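Local coordinates for SusD-like carbohydrate binding protein BF1063 (Bacteroides fragilis NCTC 9343, PDB 3I4G), which probably binds carbohydrate at the outer membrane of the bacterium, as a member of the SusD family, at residues K89-T94 with Y511-P516; S45-Y50 with E93-R98. All coordinates share one frame; numbering follows the deposited sequence. Where two conformers were deposited one is given.

How the contacts relate
Contacts 1 and 2 lie about 11 Å apart, centre to centre, on successive turns of helix 86-109, and their segments overlap at Glu93 and Thr94. Along the chain the loop 45-50 comes first, the helix next, and the loop 511-516 more than 400 residues later, close to the C-terminal end. Contact 2 is thus local to the N-terminal region, whereas contact 1 brings the far end of the chain back to the same helix. Their aromatic residues run together: the Tyr91 ring of contact 1 stacks with that of Trp47 in contact 2. The early loop and the C-terminal loop thus both pack on helix 86-109 and touch each other through Trp47 and Trp513.

Contact 1. Residues K89-T94 with Y511-P516; sequences KRYWET and YTWPIP
With chi1 at 179° the Trp92 indole extends away from its own backbone nitrogen and turns one face to Pro516; at chi1 -79° the Tyr91 ring instead swings toward Trp513. Over the Trp92 face, Pro516 CD sits 4.0 Å from the centroid of the six-membered ring, a CH-pi contact, while Pro516 CG reaches 3.7 Å from Trp92 CB. Farther out along the indole, Ile515 CD1 lies 3.6 Å from Trp92 CZ3. Lys89 passes roughly at right angles to the proline, its CD 3.7 Å from Pro516 CB, and its amine continues to Ser518. Tyr91 and Trp513 meet obliquely, with Tyr91 CD2 3.6 Å from Trp513 CH2 and the ring planes 41° apart. Both have polar ends bonded elsewhere, Tyr91 OH to the carbonyl of Gly52 and Trp513 NE1 to Tyr455 OH; these bonds, with stacking of Tyr91 on Trp47 and Trp513 on Tyr139, probably hold both rings. No hydrogen bond crosses this largely buried, apolar contact. Pro516 is also the N-cap residue of helix 517-522, placing the start of that helix against helix 86-109. A C-terminal loop is thereby closed onto the N-terminal helical region of the SusD-family fold.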
loop_
_atom_site.group_PDB
_atom_site.type_symbol
_atom_site.label_atom_id
_atom_site.label_comp_id
_atom_site.label_asym_id
_atom_site.label_seq_id
_atom_site.Cartn_x
_atom_site.Cartn_y
_atom_site.Cartn_z
ATOM N N LYS A 89 16.281 0.976 8.028
ATOM C CA LYS A 89 16.842 2.233 8.531
ATOM C C LYS A 89 16.213 3.431 7.849
ATOM O O LYS A 89 15.947 4.446 8.523
ATOM C CB LYS A 89 18.358 2.253 8.382
ATOM C CG LYS A 89 19.041 3.529 8.845
ATOM C CD LYS A 89 18.894 3.754 10.333
ATOM C CE LYS A 89 19.361 5.144 10.772
ATOM N NZ LYS A 89 20.774 5.399 10.487
ATOM N N ARG A 90 15.933 3.366 6.537
ATOM C CA ARG A 90 15.240 4.477 5.866
ATOM C C ARG A 90 13.869 4.720 6.448
ATOM O O ARG A 90 13.481 5.865 6.677
ATOM C CB ARG A 90 15.057 4.248 4.356
ATOM C CG ARG A 90 16.317 4.327 3.493
ATOM C CD ARG A 90 16.804 5.735 3.279
ATOM N NE ARG A 90 15.881 6.533 2.483
ATOM C CZ ARG A 90 15.930 7.859 2.334
ATOM N NH1 ARG A 90 16.881 8.589 2.900
ATOM N NH2 ARG A 90 15.021 8.478 1.592
ATOM N N TYR A 91 13.076 3.667 6.591
ATOM C CA TYR A 91 11.738 3.845 7.151
ATOM C C TYR A 91 11.849 4.498 8.538
ATOM O O TYR A 91 11.092 5.405 8.859
ATOM C CB TYR A 91 11.002 2.537 7.248
ATOM C CG TYR A 91 10.383 1.981 5.986
ATOM C CD1 TYR A 91 9.345 2.653 5.355
ATOM C CD2 TYR A 91 10.750 0.740 5.484
ATOM C CE1 TYR A 91 8.682 2.100 4.265
ATOM C CE2 TYR A 91 10.102 0.188 4.362
ATOM C CZ TYR A 91 9.051 0.873 3.789
ATOM O OH TYR A 91 8.417 0.262 2.721
ATOM N N TRP A 92 12.760 4.002 9.364
ATOM C CA TRP A 92 12.968 4.561 10.697
ATOM C C TRP A 92 13.343 6.049 10.651
ATOM O O TRP A 92 12.728 6.909 11.343
ATOM C CB TRP A 92 14.077 3.803 11.404
ATOM C CG TRP A 92 14.424 4.297 12.785
ATOM C CD1 TRP A 92 15.281 5.300 13.099
ATOM C CD2 TRP A 92 13.950 3.763 14.043
ATOM N NE1 TRP A 92 15.351 5.450 14.475
ATOM C CE2 TRP A 92 14.563 4.505 15.070
ATOM C CE3 TRP A 92 13.092 2.721 14.391
ATOM C CZ2 TRP A 92 14.332 4.230 16.429
ATOM C CZ3 TRP A 92 12.854 2.475 15.743
ATOM C CH2 TRP A 92 13.481 3.221 16.728
ATOM N N GLU A 93 14.374 6.384 9.901
ATOM C CA GLU A 93 14.838 7.760 9.936
ATOM C C GLU A 93 13.837 8.721 9.297
ATOM O O GLU A 93 13.620 9.809 9.848
ATOM C CB GLU A 93 16.190 7.879 9.278
ATOM C CG GLU A 93 16.168 7.786 7.806
ATOM C CD GLU A 93 17.559 7.705 7.225
ATOM O OE1 GLU A 93 18.545 7.692 8.000
ATOM O OE2 GLU A 93 17.664 7.656 5.975
ATOM N N THR A 94 13.200 8.358 8.188
ATOM C CA THR A 94 12.235 9.287 7.613
ATOM C C THR A 94 11.073 9.492 8.587
ATOM O O THR A 94 10.534 10.621 8.694
ATOM C CB THR A 94 11.730 8.854 6.235
ATOM O OG1 THR A 94 11.057 7.595 6.335
ATOM C CG2 THR A 94 12.881 8.779 5.231
ATOM N N TYR A 511 7.507 -11.186 12.338
ATOM C CA TYR A 511 6.406 -10.279 12.630
ATOM C C TYR A 511 6.867 -8.943 13.215
ATOM O O TYR A 511 6.061 -8.015 13.307
ATOM C CB TYR A 511 5.370 -10.946 13.576
ATOM C CG TYR A 511 4.513 -11.940 12.828
ATOM C CD1 TYR A 511 3.567 -11.496 11.925
ATOM C CD2 TYR A 511 4.609 -13.282 13.046
ATOM C CE1 TYR A 511 2.776 -12.376 11.245
ATOM C CE2 TYR A 511 3.810 -14.206 12.347
ATOM C CZ TYR A 511 2.890 -13.712 11.466
ATOM O OH TYR A 511 2.098 -14.564 10.722
ATOM N N THR A 512 8.143 -8.830 13.614
ATOM C CA THR A 512 8.647 -7.581 14.178
ATOM C C THR A 512 9.976 -7.243 13.507
ATOM O O THR A 512 10.884 -8.104 13.422
ATOM C CB THR A 512 8.875 -7.716 15.676
ATOM O OG1 THR A 512 7.670 -8.138 16.332
ATOM C CG2 THR A 512 9.256 -6.370 16.286
ATOM N N TRP A 513 10.129 -6.016 13.033
ATOM C CA TRP A 513 11.407 -5.576 12.486
ATOM C C TRP A 513 12.284 -5.178 13.678
ATOM O O TRP A 513 11.793 -4.545 14.599
ATOM C CB TRP A 513 11.255 -4.359 11.588
ATOM C CG TRP A 513 10.386 -4.504 10.380
ATOM C CD1 TRP A 513 9.802 -5.626 9.874
ATOM C CD2 TRP A 513 10.107 -3.460 9.449
ATOM N NE1 TRP A 513 9.109 -5.321 8.715
ATOM C CE2 TRP A 513 9.298 -3.993 8.423
ATOM C CE3 TRP A 513 10.483 -2.114 9.383
ATOM C CZ2 TRP A 513 8.834 -3.212 7.380
ATOM C CZ3 TRP A 513 10.002 -1.352 8.397
ATOM C CH2 TRP A 513 9.201 -1.891 7.389
ATOM N N PRO A 514 13.591 -5.519 13.641
ATOM C CA PRO A 514 14.498 -5.088 14.712
ATOM C C PRO A 514 14.753 -3.581 14.647
ATOM O O PRO A 514 14.640 -2.960 13.586
ATOM C CB PRO A 514 15.777 -5.841 14.406
ATOM C CG PRO A 514 15.750 -5.985 12.908
ATOM C CD PRO A 514 14.284 -6.228 12.564
ATOM N N ILE A 515 15.094 -2.985 15.784
ATOM C CA ILE A 515 15.523 -1.627 15.805
ATOM C C ILE A 515 16.795 -1.525 14.947
ATOM O O ILE A 515 17.670 -2.371 15.063
ATOM C CB ILE A 515 15.864 -1.208 17.256
ATOM C CG1 ILE A 515 14.673 -1.297 18.215
ATOM C CG2 ILE A 515 16.414 0.235 17.273
ATOM C CD1 ILE A 515 13.508 -0.425 17.860
ATOM N N PRO A 516 16.899 -0.498 14.093
ATOM C CA PRO A 516 18.098 -0.426 13.275
ATOM C C PRO A 516 19.383 -0.437 14.107
ATOM O O PRO A 516 19.452 0.185 15.164
ATOM C CB PRO A 516 17.926 0.899 12.527
ATOM C CG PRO A 516 16.435 1.095 12.469
ATOM C CD PRO A 516 15.942 0.560 13.758
#

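Contact 2. Residues S45-Y50 with E93-R98; sequences SDWWSY and ETSYKR. With EDO (1,2-ethanediol), chain G.
Ser45 meets the helix through its backbone: its O lies 3.4 Å from the methyl CG2 of Thr94. Asp46, modelled in two conformers, comes next; in the one described its carboxylate turns to the helix, CG being anti to the backbone N (chi1 -168°). In that conformer OD1 takes a nearly straight, syn-side bond from Arg98 NH1, a salt bridge with the carboxylate and guanidinium planes 75° apart; at a modelled 2.5 Å from Asp46 OD1 to Arg98 NH1 the bond is improbably short, and its details are doubtful. Arg98 NE and NH2 reach the carbonyls of Leu31 and Tyr32, and NH2 also bonds to 1,2-ethanediol O1 at 3.0 Å, a molecule probably from the crystallisation liquor. With the same Asp46 conformer, a water donates to OD1 at 2.7 Å and to Thr94 OG1 at 3.1 Å, bridging loop and helix; the threonine's own proton goes to the carbonyl of Arg90, one turn back. Asp46 OD2 likewise accepts from Trp48 N at 2.9 Å, from above the carboxylate plane, forming an Asx turn within the type I beta turn Asp46-Ser49. Trp47 then crosses to the helix: its NE1 donates to Ser95 OG at 2.8 Å, bent to 140° at the hydrogen, and the same hydroxyl bonds to the carbonyl of Tyr91. Trp48 has 1,2-ethanediol O2 at its ring edge. Ser49 closes the loop as the N-cap of helix 50-54, its OG accepting from Ser45 N and Gly52 N and also bonding to Glu41 OE2, the carboxylate that Ser45 OG reaches through OE1.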
loop_
_atom_site.group_PDB
_atom_site.type_symbol
_atom_site.label_atom_id
_atom_site.label_comp_id
_atom_site.label_asym_id
_atom_site.label_seq_id
_atom_site.Cartn_x
_atom_site.Cartn_y
_atom_site.Cartn_z
ATOM N N SER A 45 11.301 6.749 0.634
ATOM C CA SER A 45 11.497 8.061 1.203
ATOM C C SER A 45 10.399 8.411 2.189
ATOM O O SER A 45 10.498 9.414 2.893
ATOM C CB SER A 45 11.570 9.147 0.129
ATOM O OG SER A 45 10.379 9.221 -0.599
ATOM N N ASP A 46 9.346 7.603 2.234
ATOM C CA ASP A 46 8.204 7.811 3.110
ATOM C C ASP A 46 7.349 6.574 3.094
ATOM O O ASP A 46 7.417 5.820 2.140
ATOM C CB ASP A 46 7.334 8.966 2.625
ATOM C CG ASP A 46 6.330 9.369 3.654
ATOM O OD1 ASP A 46 6.800 9.835 4.709
ATOM O OD2 ASP A 46 5.106 9.195 3.451
ATOM N N TRP A 47 6.517 6.368 4.116
ATOM C CA TRP A 47 5.560 5.286 4.077
ATOM C C TRP A 47 4.630 5.394 2.872
ATOM O O TRP A 47 4.032 4.384 2.480
ATOM C CB TRP A 47 4.703 5.284 5.354
ATOM C CG TRP A 47 5.542 5.102 6.591
ATOM C CD1 TRP A 47 5.920 6.066 7.476
ATOM C CD2 TRP A 47 6.174 3.890 7.026
ATOM N NE1 TRP A 47 6.737 5.517 8.455
ATOM C CE2 TRP A 47 6.885 4.182 8.198
ATOM C CE3 TRP A 47 6.131 2.565 6.579
ATOM C CZ2 TRP A 47 7.585 3.210 8.894
ATOM C CZ3 TRP A 47 6.813 1.596 7.308
ATOM C CH2 TRP A 47 7.540 1.935 8.425
ATOM N N TRP A 48 4.476 6.583 2.292
ATOM C CA TRP A 48 3.557 6.792 1.179
ATOM C C TRP A 48 4.247 7.018 -0.153
ATOM O O TRP A 48 3.572 7.270 -1.132
ATOM C CB TRP A 48 2.625 7.970 1.455
ATOM C CG TRP A 48 1.838 7.795 2.722
ATOM C CD1 TRP A 48 1.322 6.637 3.209
ATOM C CD2 TRP A 48 1.460 8.819 3.666
ATOM N NE1 TRP A 48 0.653 6.872 4.376
ATOM C CE2 TRP A 48 0.737 8.197 4.688
ATOM C CE3 TRP A 48 1.692 10.179 3.749
ATOM C CZ2 TRP A 48 0.241 8.887 5.773
ATOM C CZ3 TRP A 48 1.202 10.871 4.826
ATOM C CH2 TRP A 48 0.506 10.232 5.838
ATOM N N SER A 49 5.576 6.955 -0.198
ATOM C CA SER A 49 6.290 7.104 -1.466
ATOM C C SER A 49 6.098 5.841 -2.305
ATOM O O SER A 49 5.593 4.815 -1.817
ATOM C CB SER A 49 7.771 7.384 -1.254
ATOM O OG SER A 49 8.503 6.220 -0.873
ATOM N N TYR A 50 6.459 5.874 -3.571
ATOM C CA TYR A 50 6.148 4.682 -4.384
ATOM C C TYR A 50 6.915 3.460 -3.898
ATOM O O TYR A 50 6.381 2.354 -3.914
ATOM C CB TYR A 50 6.293 4.925 -5.903
ATOM C CG TYR A 50 7.661 5.029 -6.509
ATOM C CD1 TYR A 50 8.414 3.893 -6.722
ATOM C CD2 TYR A 50 8.205 6.233 -6.906
ATOM C CE1 TYR A 50 9.634 3.955 -7.316
ATOM C CE2 TYR A 50 9.458 6.282 -7.498
ATOM C CZ TYR A 50 10.149 5.163 -7.706
ATOM O OH TYR A 50 11.395 5.280 -8.303
ATOM N N GLU A 93 14.374 6.384 9.901
ATOM C CA GLU A 93 14.838 7.760 9.936
ATOM C C GLU A 93 13.837 8.721 9.297
ATOM O O GLU A 93 13.620 9.809 9.848
ATOM C CB GLU A 93 16.190 7.879 9.278
ATOM C CG GLU A 93 16.168 7.786 7.806
ATOM C CD GLU A 93 17.559 7.705 7.225
ATOM O OE1 GLU A 93 18.545 7.692 8.000
ATOM O OE2 GLU A 93 17.664 7.656 5.975
ATOM N N THR A 94 13.200 8.358 8.188
ATOM C CA THR A 94 12.235 9.287 7.613
ATOM C C THR A 94 11.073 9.492 8.587
ATOM O O THR A 94 10.534 10.621 8.694
ATOM C CB THR A 94 11.730 8.854 6.235
ATOM O OG1 THR A 94 11.057 7.595 6.335
ATOM C CG2 THR A 94 12.881 8.779 5.231
ATOM N N SER A 95 10.684 8.460 9.321
ATOM C CA SER A 95 9.614 8.600 10.319
ATOM C C SER A 95 9.992 9.602 11.382
ATOM O O SER A 95 9.251 10.536 11.670
ATOM C CB SER A 95 9.316 7.270 10.994
ATOM O OG SER A 95 8.857 6.276 10.061
ATOM N N TYR A 96 11.144 9.389 12.002
ATOM C CA TYR A 96 11.575 10.249 13.117
ATOM C C TYR A 96 11.943 11.636 12.643
ATOM O O TYR A 96 11.806 12.608 13.407
ATOM C CB TYR A 96 12.663 9.541 13.958
ATOM C CG TYR A 96 12.056 8.551 14.924
ATOM C CD1 TYR A 96 11.308 8.993 16.003
ATOM C CD2 TYR A 96 12.184 7.175 14.753
ATOM C CE1 TYR A 96 10.699 8.089 16.901
ATOM C CE2 TYR A 96 11.623 6.280 15.627
ATOM C CZ TYR A 96 10.875 6.739 16.709
ATOM O OH TYR A 96 10.324 5.843 17.614
ATOM N N LYS A 97 12.394 11.780 11.410
ATOM C CA LYS A 97 12.632 13.124 10.854
ATOM C C LYS A 97 11.295 13.873 10.780
ATOM O O LYS A 97 11.194 15.009 11.260
ATOM C CB LYS A 97 13.296 13.076 9.486
ATOM C CG LYS A 97 13.763 14.419 8.967
ATOM C CD LYS A 97 14.735 14.292 7.814
ATOM C CE LYS A 97 15.367 15.645 7.464
ATOM N N ARG A 98 10.254 13.261 10.211
ATOM C CA ARG A 98 8.984 13.927 10.139
ATOM C C ARG A 98 8.423 14.165 11.553
ATOM O O ARG A 98 7.935 15.262 11.826
ATOM C CB ARG A 98 7.967 13.135 9.319
ATOM C CG ARG A 98 6.631 13.796 9.448
ATOM C CD ARG A 98 5.533 13.195 8.678
ATOM N NE ARG A 98 5.546 13.537 7.266
ATOM C CZ ARG A 98 5.800 12.688 6.296
ATOM N NH1 ARG A 98 6.249 11.481 6.558
ATOM N NH2 ARG A 98 5.664 13.075 5.048
HETATM C C1 EDO G . 5.297 11.571 1.193
HETATM O O1 EDO G . 6.079 12.134 2.280
HETATM C C2 EDO G . 4.280 12.551 0.685
HETATM O O2 EDO G . 3.360 12.906 1.737
HETATM O O HOH W 1 8.110 8.371 6.573
#